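Local coordinates for ThiJ/PfpI family protein (Francisella tularensis subsp. novicida, PDB 4P5P) that belongs to the HSP31-like DJ-1/PfpI family, is regarded as a virulence factor, and may have glyoxalase III or cysteine protease activity, at residues K186-S191 / Y196-S201; K153-F158 / D178-A183; N3-T8 / R86-K91; K38-D43 / A218-L223; D12-S17 / V166-V171. One frame throughout, in Å; residues are numbered along the deposited sequence.

Contact 1 of 5, residues K186-S191 / Y196-S201; sequences KYSSAS and YVKSDS
Tyr196 lies across the backbone of Ser189 and Ala190 where the antiparallel edge strand 197-200 of the flavodoxin-like main sheet runs past the small parallel sheet containing strand 186-187. The polar link is one short hydroxyl pair: Ser188 OG and Tyr196 OH form a hydrogen bond of 2.6 Å, in which either could donate. Ser188 OG sits at the ring edge, in the ring plane. Its first torsion, chi1 68°, holds it between its own backbone N and carbonyl carbon and turned to the phenol.

Van der Waals packing supplies the rest. Tyr196 lays one face of its ring on the chain, with the carbonyl carbon of Ser189 and the backbone N of Ala190 above that face, both displaced toward the rim. Ser189 CA comes within 3.6 Å of Tyr196 CE2. That N of Ala190 is hydrogen-bonded to Gln207 OE1.

Two further contacts are made by side-chain carbon. Lys198, folded at chi2 and chi3, brings its CD to 4.0 Å from Ser188 OG, while its charged NZ turns to a salt bridge with Glu154. At the other end of the ring, the methyl carbon CB of Ala190 rests 3.7 Å from Tyr196 CD1.

Contact 2 of 5, residues K153-F158 / D178-A183; sequences KEVTGF and DSLVEA
Leu180 points from its helix toward the chain at Val155 and Thr156, and the close part of this contact comes down to a single methyl, Leu180 CD1. It approaches the carbonyl oxygen of Thr156, with 4.1 Å between Leu180 CD1 and Thr156 O, and lies 4.3 Å from Val155 CG2. Both are van der Waals contacts, the second between apolar side chains, and no hydrogen bond joins the two segments. Leu180 CG lies beside its own backbone N (chi1 -68°), which directs the isobutyl group off the helix and toward the strand. All three residues are buried, and the ring of Tyr187 packs on Leu180 as well.

The other side of the helix is quite different. Asp178, Val181 and Glu182 are exposed, and this turn is held by its own backbone, as in the 2.9 Å bond from Glu182 N to Asp178 O. Segment 153-158 likewise turns its polar side chains elsewhere: Thr156 OG1 bonds to Ser188 O, and Glu154 pairs with Lys198. Further on, the ring of Phe158 meets that of His133, next to Cys132, which is oxidised to a sulfinic acid in this crystal. Strand 154-155 and its parallel neighbour 186-187, with helices 160-165 and 176-182 between them in the chain, make up a beta-alpha-beta crossover, here built on a small sheet beside the main flavodoxin-like one.

Contact 3 of 5, residues N3-T8 / R86-K91; sequences NVLMVT and RDVNIK
In the hydrophobic core on one face of the flavodoxin-like sheet, Leu5 of strand 2-8 meets Val88 and Ile90, from the connection that leads from edge strand 83-84 to strand 95-98. Strand 2-8 is flanked by strands 40-46 and 95-98, and helix 112-123 packs on the same connection, touching Val88 through Lys117 and Ile90 through Asp120 and Ile121.

One methyl of the leucine serves both partners. Leu5 CD2 reaches Val88 CG2 at 4.1 Å, the two side chains extending toward each other tip to tip. Ile90 meets the leucine differently, crossing it at about a right angle so that its terminal CD1 lies 4.1 Å from the same CD2. The CA-CB bond of Ile90 is not aimed at the strand; chi1 of -165°, with CG1 opposite the backbone N, lets the far end come closer. No polar group takes part in the contact across the segments. Leu5 and Ile90 are buried, and Val88 lies nearer the surface.

Between the two hydrophobic residues the chain is shaped by Asn89, whose exposed side chain forms an Asx turn. Lys91, two residues on, sends its NZ to a salt bridge with Asp120 of the covering helix. In the turn, Lys91 N donates to Asn89 OD1 over 3.0 Å, with an N-H...O angle of 152° and the donor tilted 19° from the carbonyl plane.

Contact 4 of 5, residues K38-D43 / A218-L223; sequences KNINID and AIKQSL
Ile40 meets Lys220 and Leu223 through aliphatic carbon alone, and the flat groups belong to its neighbours on the strand, the amide of Asn41 and the carboxylate of Asp43. These two stay well clear of segment 218-223. In the conformer described, one of two for Asn41, its ND2 donates to Asp43 OD1 at 3.2 Å, approaching from above the carboxylate plane, 57° out of it, while the acceptor lies nearer the amide plane, tilted from it by 20°; this bond may not always be made. The other oxygen, Asp43 OD2, is hydrogen-bonded to Tyr93 OH.

Across the contact, the end of the isoleucine does the touching. Ile40 CD1 lies 3.7 Å from Lys220 CE, so the methyl rests on the lysine methylenes where the two side chains cross obliquely. From CG onward Lys220 is extended, carrying its ammonium past the isoleucine to Asp37, with which it forms a salt bridge, and to Ile35 O. The hydrophobic stem thus covers Ile40 while the charge is satisfied beyond it. Leu223, three residues on from Lys220, adds a looser contact, its CD1 being 4.2 Å from Ile40 CD1.

Val4 of strand 2-8 touches both Ile40 and Leu223, and Ile35 of helix 26-35 flanks Ile40. Helix 212-222 is thereby packed beside helix 26-35 against the parallel strands, the layered helix-on-sheet packing of a flavodoxin-like alpha/beta fold.

Contact 5 of 5, residues D12-S17 / V166-V171; sequences DVMGNS and VGLTDV
Met14 packs on Leu168 and Val171 in a partly buried, apolar contact between two irregular loops, one following strand 2-8 and the other linking helices 160-165 and 176-182. On its side the methionine makes the close contacts. Its chain is bent at chi2 (78°) and again at chi3, which brings the methyl round to Leu168, with Met14 CE 3.8 Å from Leu168 CD1. Nearer the backbone, Met14 CG lies only 3.4 Å from Val171 CG1, closer than usual for two carbons, so the exact fit there is doubtful. Both partners cross the methionine at about a right angle.

Local turns present these side chains. Met14 is the centre of an inverse gamma turn and opens a type II' beta turn to Ser17, with Gly15 at positive phi. Met14 O accepts twice from Ser17, from its backbone N at 3.3 Å and from its OG at 2.7 Å, two bonds that hold the carbonyl in place beside Val171.

On the other loop, Gly167 closes helix 160-165 in a Schellman motif just before Leu168. His102 touches both Met14 and Leu168, so a third loop joins the packing beside helix 160-165, with helix 176-182 following in the chain and strand 2-8 leading in.

In the fold
Contacts 2, 3 and 4 are buried and carried by aliphatic side chains, whereas contact 1 lies at the surface and contains the one hydrogen bond across any of the five pairs; contact 5 is partly buried and joins loops only. Contacts 1, 3 and 4 all reach the main sheet, 3 and 4 through neighbouring strands 2-8 and 40-46, bonded by Val4 N to Asn41 O and Met6 N to Asp43 O. Contacts 1 and 2 share the small sheet and meet through Tyr187 OH with Gly157 O. Contact 1 also touches contact 4, Val197 against Ala218. Contact 5 lies about 33 Å from contact 4, centre to centre, on the opposite side of the chain's centre.

Contact 1 of 5, residues K186-S191 / Y196-S201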
# COMPACT_ATOMS: atom_id res chain seq x y z
N LYS A 186 -1.91 -4.72 -17.12
CA LYS A 186 -0.98 -5.75 -17.58
C LYS A 186 -0.24 -6.25 -16.35
O LYS A 186 0.74 -5.63 -15.93
CB LYS A 186 -0.02 -5.18 -18.62
CG LYS A 186 -0.74 -4.67 -19.87
CD LYS A 186 0.16 -3.89 -20.79
CE LYS A 186 -0.65 -3.25 -21.91
NZ LYS A 186 0.20 -2.44 -22.82
N TYR A 187 -0.72 -7.34 -15.78
CA TYR A 187 -0.16 -7.92 -14.57
C TYR A 187 1.01 -8.84 -14.87
O TYR A 187 0.94 -9.66 -15.78
CB TYR A 187 -1.21 -8.71 -13.78
CG TYR A 187 -0.63 -9.29 -12.50
CD1 TYR A 187 -0.00 -10.52 -12.49
CD2 TYR A 187 -0.67 -8.57 -11.31
CE1 TYR A 187 0.55 -11.04 -11.35
CE2 TYR A 187 -0.11 -9.09 -10.14
CZ TYR A 187 0.50 -10.33 -10.18
OH TYR A 187 1.08 -10.90 -9.07
N SER A 188 2.06 -8.70 -14.08
CA SER A 188 3.16 -9.66 -14.10
C SER A 188 3.71 -9.85 -12.70
O SER A 188 3.45 -9.05 -11.80
CB SER A 188 4.28 -9.21 -15.04
OG SER A 188 4.95 -8.06 -14.55
N SER A 189 4.48 -10.93 -12.52
CA SER A 189 5.11 -11.20 -11.23
C SER A 189 6.43 -11.93 -11.43
O SER A 189 6.65 -12.61 -12.45
CB SER A 189 4.19 -12.02 -10.31
OG SER A 189 3.97 -13.34 -10.82
N ALA A 190 7.30 -11.78 -10.45
CA ALA A 190 8.52 -12.56 -10.40
C ALA A 190 8.25 -13.84 -9.63
O ALA A 190 7.15 -14.07 -9.14
CB ALA A 190 9.64 -11.77 -9.76
N SER A 191 9.27 -14.68 -9.52
CA SER A 191 9.16 -15.89 -8.72
C SER A 191 8.81 -15.55 -7.28
O SER A 191 9.08 -14.44 -6.82
CB SER A 191 10.48 -16.66 -8.78
OG SER A 191 10.32 -17.95 -8.22
N TYR A 196 10.25 -7.49 -6.74
CA TYR A 196 9.70 -7.18 -8.05
C TYR A 196 8.90 -5.89 -8.00
O TYR A 196 7.92 -5.80 -7.25
CB TYR A 196 8.84 -8.32 -8.56
CG TYR A 196 8.48 -8.22 -10.03
CD1 TYR A 196 9.46 -8.25 -11.01
CD2 TYR A 196 7.16 -8.13 -10.44
CE1 TYR A 196 9.13 -8.19 -12.35
CE2 TYR A 196 6.82 -8.06 -11.79
CZ TYR A 196 7.82 -8.09 -12.74
OH TYR A 196 7.49 -8.02 -14.08
N VAL A 197 9.34 -4.91 -8.78
CA VAL A 197 8.74 -3.59 -8.81
C VAL A 197 8.45 -3.16 -10.24
O VAL A 197 9.31 -3.26 -11.11
CB VAL A 197 9.65 -2.55 -8.13
CG1 VAL A 197 9.04 -1.16 -8.17
CG2 VAL A 197 9.93 -2.97 -6.69
N LYS A 198 7.24 -2.68 -10.46
CA LYS A 198 6.82 -2.13 -11.75
C LYS A 198 6.55 -0.64 -11.64
O LYS A 198 6.07 -0.17 -10.61
CB LYS A 198 5.57 -2.85 -12.24
CG LYS A 198 5.78 -4.35 -12.51
CD LYS A 198 6.83 -4.63 -13.60
CE LYS A 198 6.48 -3.99 -14.91
NZ LYS A 198 7.39 -4.40 -16.02
N SER A 199 6.87 0.09 -12.71
CA SER A 199 6.65 1.52 -12.76
C SER A 199 6.10 1.91 -14.13
O SER A 199 6.75 1.68 -15.16
CB SER A 199 7.95 2.27 -12.45
OG SER A 199 7.71 3.64 -12.23
N ASP A 200 4.91 2.49 -14.14
CA ASP A 200 4.24 2.88 -15.37
C ASP A 200 3.47 4.16 -15.11
O ASP A 200 2.55 4.18 -14.30
CB ASP A 200 3.29 1.76 -15.83
CG ASP A 200 2.80 1.95 -17.25
OD1 ASP A 200 2.71 3.11 -17.70
OD2 ASP A 200 2.49 0.95 -17.90
N SER A 201 3.87 5.24 -15.77
CA SER A 201 3.19 6.53 -15.63
C SER A 201 3.15 7.01 -14.17
O SER A 201 2.16 7.59 -13.74
CB SER A 201 1.77 6.43 -16.19
OG SER A 201 1.79 5.90 -17.51

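Contact 2 of 5, residues K153-F158 / D178-A183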
# COMPACT_ATOMS: atom_id res chain seq x y z
N LYS A 153 -1.79 -0.45 -18.15
CA LYS A 153 -0.55 -0.15 -17.44
C LYS A 153 0.06 -1.41 -16.86
O LYS A 153 -0.64 -2.33 -16.45
CB LYS A 153 -0.81 0.90 -16.36
CG LYS A 153 -1.17 2.25 -16.98
CD LYS A 153 -1.17 3.38 -15.98
CE LYS A 153 -1.41 4.73 -16.68
NZ LYS A 153 -2.69 4.76 -17.44
N GLU A 154 1.39 -1.44 -16.84
CA GLU A 154 2.13 -2.55 -16.26
C GLU A 154 2.15 -2.43 -14.75
O GLU A 154 2.61 -1.43 -14.20
CB GLU A 154 3.55 -2.60 -16.82
CG GLU A 154 3.54 -2.69 -18.33
CD GLU A 154 4.89 -2.94 -18.93
OE1 GLU A 154 5.00 -2.93 -20.17
OE2 GLU A 154 5.85 -3.14 -18.16
N VAL A 155 1.61 -3.44 -14.09
CA VAL A 155 1.54 -3.50 -12.64
C VAL A 155 1.95 -4.88 -12.12
O VAL A 155 1.99 -5.86 -12.87
CB VAL A 155 0.11 -3.18 -12.10
CG1 VAL A 155 -0.39 -1.84 -12.62
CG2 VAL A 155 -0.88 -4.30 -12.44
N THR A 156 2.25 -4.93 -10.83
CA THR A 156 2.34 -6.17 -10.10
C THR A 156 1.60 -6.01 -8.78
O THR A 156 0.87 -5.03 -8.58
CB THR A 156 3.82 -6.60 -9.88
OG1 THR A 156 3.87 -7.92 -9.34
CG2 THR A 156 4.54 -5.63 -8.95
N GLY A 157 1.78 -6.99 -7.89
CA GLY A 157 1.07 -7.06 -6.63
C GLY A 157 1.15 -8.49 -6.15
O GLY A 157 1.66 -9.35 -6.87
N PHE A 158 0.66 -8.77 -4.95
CA PHE A 158 0.76 -10.11 -4.36
C PHE A 158 0.19 -11.16 -5.31
O PHE A 158 -0.97 -11.08 -5.72
CB PHE A 158 0.05 -10.13 -3.00
CG PHE A 158 0.51 -11.21 -2.06
CD1 PHE A 158 1.70 -11.08 -1.35
CD2 PHE A 158 -0.25 -12.34 -1.87
CE1 PHE A 158 2.11 -12.07 -0.46
CE2 PHE A 158 0.15 -13.32 -0.99
CZ PHE A 158 1.33 -13.18 -0.28
N ASP A 178 -6.14 -11.57 -10.19
CA ASP A 178 -7.24 -11.71 -11.14
C ASP A 178 -7.97 -10.36 -11.29
O ASP A 178 -8.38 -9.98 -12.39
CB ASP A 178 -8.21 -12.80 -10.71
CG ASP A 178 -7.60 -14.21 -10.75
OD1 ASP A 178 -6.46 -14.38 -11.23
OD2 ASP A 178 -8.27 -15.16 -10.31
N SER A 179 -8.13 -9.64 -10.19
CA SER A 179 -8.85 -8.35 -10.24
C SER A 179 -8.10 -7.29 -11.02
O SER A 179 -8.71 -6.47 -11.69
CB SER A 179 -9.12 -7.84 -8.83
OG SER A 179 -10.26 -8.46 -8.27
N LEU A 180 -6.78 -7.28 -10.91
CA LEU A 180 -5.97 -6.33 -11.67
C LEU A 180 -6.09 -6.63 -13.17
O LEU A 180 -6.19 -5.72 -13.99
CB LEU A 180 -4.52 -6.39 -11.20
CG LEU A 180 -4.31 -5.87 -9.78
CD1 LEU A 180 -2.96 -6.28 -9.21
CD2 LEU A 180 -4.44 -4.35 -9.75
N VAL A 181 -6.10 -7.92 -13.52
CA VAL A 181 -6.29 -8.31 -14.91
C VAL A 181 -7.68 -7.90 -15.39
O VAL A 181 -7.83 -7.32 -16.47
CB VAL A 181 -6.07 -9.83 -15.10
CG1 VAL A 181 -6.51 -10.30 -16.50
CG2 VAL A 181 -4.59 -10.19 -14.88
N GLU A 182 -8.71 -8.18 -14.59
CA GLU A 182 -10.06 -7.76 -14.97
C GLU A 182 -10.19 -6.25 -15.16
O GLU A 182 -10.98 -5.79 -15.99
CB GLU A 182 -11.11 -8.21 -13.94
CG GLU A 182 -12.52 -7.74 -14.34
CD GLU A 182 -13.65 -8.33 -13.52
OE1 GLU A 182 -14.82 -7.98 -13.83
OE2 GLU A 182 -13.38 -9.11 -12.58
N ALA A 183 -9.42 -5.48 -14.39
CA ALA A 183 -9.44 -4.02 -14.48
C ALA A 183 -8.77 -3.50 -15.76
O ALA A 183 -8.85 -2.31 -16.07
CB ALA A 183 -8.78 -3.42 -13.27

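Contact 3 of 5, residues N3-T8 / R86-K91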
# COMPACT_ATOMS: atom_id res chain seq x y z
N ASN A 3 6.39 16.09 0.15
CA ASN A 3 5.47 15.59 1.15
C ASN A 3 4.77 14.33 0.65
O ASN A 3 4.12 14.35 -0.39
CB ASN A 3 4.44 16.66 1.53
CG ASN A 3 5.03 17.73 2.42
OD1 ASN A 3 5.19 17.52 3.63
ND2 ASN A 3 5.36 18.87 1.83
N VAL A 4 4.94 13.25 1.41
CA VAL A 4 4.46 11.93 1.01
C VAL A 4 3.41 11.43 2.00
O VAL A 4 3.61 11.51 3.21
CB VAL A 4 5.63 10.92 0.96
CG1 VAL A 4 5.14 9.51 0.61
CG2 VAL A 4 6.71 11.39 -0.02
N LEU A 5 2.30 10.92 1.47
CA LEU A 5 1.23 10.34 2.29
C LEU A 5 1.29 8.81 2.21
O LEU A 5 1.17 8.25 1.13
CB LEU A 5 -0.14 10.84 1.84
CG LEU A 5 -1.31 10.38 2.70
CD1 LEU A 5 -1.23 11.01 4.07
CD2 LEU A 5 -2.60 10.70 2.02
N MET A 6 1.45 8.16 3.34
CA MET A 6 1.42 6.70 3.42
C MET A 6 0.11 6.30 4.08
O MET A 6 -0.30 6.90 5.08
CB MET A 6 2.62 6.16 4.19
CG MET A 6 3.95 6.42 3.50
SD MET A 6 5.32 5.51 4.25
CE MET A 6 4.95 3.84 3.75
N VAL A 7 -0.54 5.29 3.49
CA VAL A 7 -1.88 4.85 3.86
C VAL A 7 -1.89 3.38 4.25
O VAL A 7 -1.41 2.52 3.51
CB VAL A 7 -2.87 5.06 2.69
CG1 VAL A 7 -4.28 4.64 3.08
CG2 VAL A 7 -2.88 6.50 2.23
N THR A 8 -2.49 3.08 5.41
CA THR A 8 -2.63 1.71 5.88
C THR A 8 -4.07 1.29 5.98
O THR A 8 -4.98 2.12 6.08
CB THR A 8 -2.04 1.48 7.28
OG1 THR A 8 -2.94 2.00 8.26
CG2 THR A 8 -0.67 2.14 7.42
N ARG A 86 -9.83 10.18 5.44
CA ARG A 86 -10.89 11.14 5.10
C ARG A 86 -10.58 12.54 5.59
O ARG A 86 -11.21 13.50 5.13
CB ARG A 86 -12.23 10.69 5.68
CG ARG A 86 -12.39 10.93 7.16
CD ARG A 86 -13.74 10.40 7.70
NE ARG A 86 -13.78 8.94 7.66
CZ ARG A 86 -13.42 8.13 8.66
NH1 ARG A 86 -13.00 8.59 9.83
NH2 ARG A 86 -13.50 6.83 8.47
N ASP A 87 -9.63 12.68 6.51
CA ASP A 87 -9.39 13.98 7.13
C ASP A 87 -8.18 14.73 6.62
O ASP A 87 -7.91 15.84 7.08
CB ASP A 87 -9.29 13.82 8.64
CG ASP A 87 -10.64 13.50 9.27
OD1 ASP A 87 -11.68 14.01 8.79
OD2 ASP A 87 -10.67 12.77 10.26
N VAL A 88 -7.48 14.19 5.64
CA VAL A 88 -6.33 14.90 5.11
C VAL A 88 -6.69 15.60 3.81
O VAL A 88 -7.59 15.18 3.09
CB VAL A 88 -5.13 13.96 4.87
CG1 VAL A 88 -4.69 13.36 6.19
CG2 VAL A 88 -5.48 12.89 3.88
N ASN A 89 -5.98 16.69 3.55
CA ASN A 89 -6.11 17.38 2.28
C ASN A 89 -5.02 16.93 1.34
O ASN A 89 -3.85 17.27 1.50
CB ASN A 89 -6.05 18.89 2.46
CG ASN A 89 -6.52 19.63 1.22
OD1 ASN A 89 -6.24 19.21 0.10
ND2 ASN A 89 -7.26 20.71 1.43
N ILE A 90 -5.43 16.17 0.32
CA ILE A 90 -4.51 15.55 -0.61
C ILE A 90 -3.66 16.57 -1.39
O ILE A 90 -2.56 16.24 -1.84
CB ILE A 90 -5.28 14.65 -1.59
CG1 ILE A 90 -4.35 13.71 -2.34
CG2 ILE A 90 -6.14 15.49 -2.54
CD1 ILE A 90 -3.55 12.76 -1.45
N LYS A 91 -4.14 17.80 -1.51
CA LYS A 91 -3.44 18.85 -2.25
C LYS A 91 -2.04 19.12 -1.69
O LYS A 91 -1.15 19.58 -2.41
CB LYS A 91 -4.25 20.15 -2.23
CG LYS A 91 -5.66 20.02 -2.78
CD LYS A 91 -5.65 19.69 -4.26
CE LYS A 91 -7.05 19.76 -4.86
NZ LYS A 91 -7.02 19.44 -6.32

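Contact 4 of 5, residues K38-D43 / A218-L223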
# COMPACT_ATOMS: atom_id res chain seq x y z
N LYS A 38 15.72 15.13 5.43
CA LYS A 38 15.42 16.50 5.83
C LYS A 38 14.63 17.26 4.78
O LYS A 38 14.07 18.32 5.07
CB LYS A 38 16.72 17.25 6.17
CG LYS A 38 17.29 16.79 7.51
CD LYS A 38 18.56 17.51 7.87
CE LYS A 38 19.08 17.05 9.21
NZ LYS A 38 20.32 17.77 9.58
N ASN A 39 14.57 16.73 3.55
CA ASN A 39 13.82 17.38 2.49
C ASN A 39 12.59 16.59 2.02
O ASN A 39 11.91 17.00 1.08
CB ASN A 39 14.74 17.66 1.31
CG ASN A 39 15.75 18.74 1.62
OD1 ASN A 39 15.42 19.77 2.22
ND2 ASN A 39 17.01 18.50 1.26
N ILE A 40 12.30 15.48 2.69
CA ILE A 40 11.11 14.68 2.39
C ILE A 40 10.38 14.32 3.67
O ILE A 40 10.89 13.57 4.51
CB ILE A 40 11.43 13.38 1.63
CG1 ILE A 40 12.18 13.65 0.33
CG2 ILE A 40 10.13 12.64 1.30
CD1 ILE A 40 12.71 12.40 -0.33
N ASN A 41 9.17 14.85 3.79
CA ASN A 41 8.31 14.60 4.94
C ASN A 41 7.34 13.48 4.62
O ASN A 41 6.84 13.40 3.51
CB ASN A 41 7.57 15.89 5.31
CG ASN A 41 6.53 15.68 6.39
OD1 ASN A 41 6.87 15.56 7.57
ND2 ASN A 41 5.25 15.66 6.00
N ILE A 42 7.07 12.62 5.60
CA ILE A 42 6.09 11.57 5.43
C ILE A 42 5.04 11.66 6.51
O ILE A 42 5.36 11.68 7.71
CB ILE A 42 6.72 10.16 5.49
CG1 ILE A 42 7.82 10.04 4.43
CG2 ILE A 42 5.64 9.09 5.27
CD1 ILE A 42 8.57 8.72 4.48
N ASP A 43 3.78 11.69 6.09
CA ASP A 43 2.63 11.61 6.99
C ASP A 43 1.96 10.27 6.79
O ASP A 43 1.93 9.75 5.69
CB ASP A 43 1.64 12.74 6.73
CG ASP A 43 2.22 14.11 7.04
OD1 ASP A 43 3.14 14.22 7.88
OD2 ASP A 43 1.73 15.10 6.46
N ALA A 218 12.38 3.22 -5.91
CA ALA A 218 11.66 3.67 -7.09
C ALA A 218 10.80 4.91 -6.80
O ALA A 218 10.76 5.85 -7.59
CB ALA A 218 10.81 2.56 -7.62
N ILE A 219 10.13 4.89 -5.66
CA ILE A 219 9.31 6.02 -5.27
C ILE A 219 10.17 7.27 -5.12
O ILE A 219 9.83 8.33 -5.65
CB ILE A 219 8.60 5.73 -3.94
CG1 ILE A 219 7.54 4.64 -4.14
CG2 ILE A 219 7.94 7.00 -3.38
CD1 ILE A 219 7.01 4.08 -2.85
N LYS A 220 11.27 7.14 -4.39
CA LYS A 220 12.09 8.30 -4.04
C LYS A 220 12.63 8.94 -5.30
O LYS A 220 12.67 10.17 -5.42
CB LYS A 220 13.23 7.90 -3.09
CG LYS A 220 13.95 9.09 -2.49
CD LYS A 220 14.78 8.71 -1.29
CE LYS A 220 15.44 9.95 -0.69
NZ LYS A 220 15.82 9.78 0.75
N GLN A 221 13.04 8.11 -6.25
CA GLN A 221 13.56 8.61 -7.51
C GLN A 221 12.47 9.32 -8.33
O GLN A 221 12.72 10.36 -8.95
CB GLN A 221 14.16 7.47 -8.32
CG GLN A 221 14.84 7.93 -9.60
CD GLN A 221 15.63 6.82 -10.25
OE1 GLN A 221 15.68 5.70 -9.74
NE2 GLN A 221 16.26 7.13 -11.37
N SER A 222 11.26 8.75 -8.33
CA SER A 222 10.16 9.29 -9.13
C SER A 222 9.66 10.63 -8.60
O SER A 222 9.04 11.40 -9.34
CB SER A 222 9.01 8.29 -9.18
OG SER A 222 8.02 8.71 -10.11
N LEU A 223 9.92 10.90 -7.32
CA LEU A 223 9.56 12.19 -6.72
C LEU A 223 10.26 13.36 -7.38
O LEU A 223 9.80 14.50 -7.28
CB LEU A 223 9.90 12.21 -5.23
CG LEU A 223 8.99 11.44 -4.29
CD1 LEU A 223 9.55 11.44 -2.87
CD2 LEU A 223 7.60 12.05 -4.32

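Contact 5 of 5, residues D12-S17 / V166-V171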
# COMPACT_ATOMS: atom_id res chain seq x y z
N ASP A 12 -8.97 -5.56 10.68
CA ASP A 12 -8.16 -6.41 11.56
C ASP A 12 -8.57 -7.88 11.64
O ASP A 12 -7.97 -8.62 12.41
CB ASP A 12 -8.13 -5.84 12.99
CG ASP A 12 -9.49 -5.85 13.68
OD1 ASP A 12 -10.53 -6.01 13.02
OD2 ASP A 12 -9.54 -5.65 14.91
N VAL A 13 -9.54 -8.32 10.85
CA VAL A 13 -9.96 -9.72 10.89
C VAL A 13 -9.91 -10.35 9.50
O VAL A 13 -10.33 -9.75 8.51
CB VAL A 13 -11.39 -9.89 11.45
CG1 VAL A 13 -11.83 -11.36 11.40
CG2 VAL A 13 -11.46 -9.38 12.87
N MET A 14 -9.38 -11.56 9.45
CA MET A 14 -9.22 -12.27 8.20
C MET A 14 -10.56 -12.88 7.78
O MET A 14 -10.86 -14.04 8.06
CB MET A 14 -8.14 -13.35 8.36
CG MET A 14 -7.60 -13.87 7.05
SD MET A 14 -6.40 -12.77 6.27
CE MET A 14 -4.88 -13.20 7.11
N GLY A 15 -11.40 -12.08 7.14
CA GLY A 15 -12.66 -12.59 6.61
C GLY A 15 -13.63 -13.06 7.68
O GLY A 15 -13.90 -12.34 8.63
N ASN A 16 -14.18 -14.26 7.49
CA ASN A 16 -15.17 -14.81 8.43
C ASN A 16 -14.54 -15.66 9.53
O ASN A 16 -15.24 -16.15 10.42
CB ASN A 16 -16.21 -15.65 7.67
CG ASN A 16 -17.02 -14.84 6.70
OD1 ASN A 16 -17.16 -15.22 5.54
ND2 ASN A 16 -17.55 -13.71 7.16
N SER A 17 -13.23 -15.82 9.47
CA SER A 17 -12.50 -16.51 10.52
C SER A 17 -12.27 -15.57 11.72
O SER A 17 -12.64 -14.40 11.68
CB SER A 17 -11.17 -17.02 10.00
OG SER A 17 -10.23 -15.96 9.89
N VAL A 166 0.70 -19.38 1.11
CA VAL A 166 0.35 -19.01 2.48
C VAL A 166 -1.04 -19.52 2.89
O VAL A 166 -1.49 -19.27 4.02
CB VAL A 166 0.42 -17.47 2.70
CG1 VAL A 166 1.83 -16.97 2.43
CG2 VAL A 166 -0.59 -16.74 1.84
N GLY A 167 -1.72 -20.20 1.98
CA GLY A 167 -2.95 -20.90 2.28
C GLY A 167 -4.20 -20.05 2.44
O GLY A 167 -5.14 -20.45 3.13
N LEU A 168 -4.23 -18.89 1.80
CA LEU A 168 -5.33 -17.95 1.98
C LEU A 168 -6.12 -17.68 0.71
O LEU A 168 -6.94 -16.78 0.68
CB LEU A 168 -4.79 -16.63 2.55
CG LEU A 168 -4.23 -16.73 3.97
CD1 LEU A 168 -3.47 -15.46 4.34
CD2 LEU A 168 -5.35 -17.00 4.98
N THR A 169 -5.88 -18.48 -0.33
CA THR A 169 -6.59 -18.32 -1.60
C THR A 169 -8.10 -18.32 -1.39
O THR A 169 -8.83 -17.58 -2.06
CB THR A 169 -6.22 -19.45 -2.58
OG1 THR A 169 -4.82 -19.41 -2.85
CG2 THR A 169 -6.98 -19.31 -3.90
N ASP A 170 -8.56 -19.16 -0.47
CA ASP A 170 -9.99 -19.32 -0.20
C ASP A 170 -10.49 -18.46 0.97
O ASP A 170 -11.66 -18.53 1.34
CB ASP A 170 -10.29 -20.80 0.06
CG ASP A 170 -11.77 -21.12 -0.04
OD1 ASP A 170 -12.27 -21.23 -1.18
OD2 ASP A 170 -12.43 -21.27 1.01
N VAL A 171 -9.61 -17.65 1.55
CA VAL A 171 -9.99 -16.76 2.64
C VAL A 171 -10.17 -15.33 2.15
O VAL A 171 -11.08 -14.62 2.58
CB VAL A 171 -8.95 -16.80 3.78
CG1 VAL A 171 -9.39 -15.91 4.93
CG2 VAL A 171 -8.74 -18.24 4.27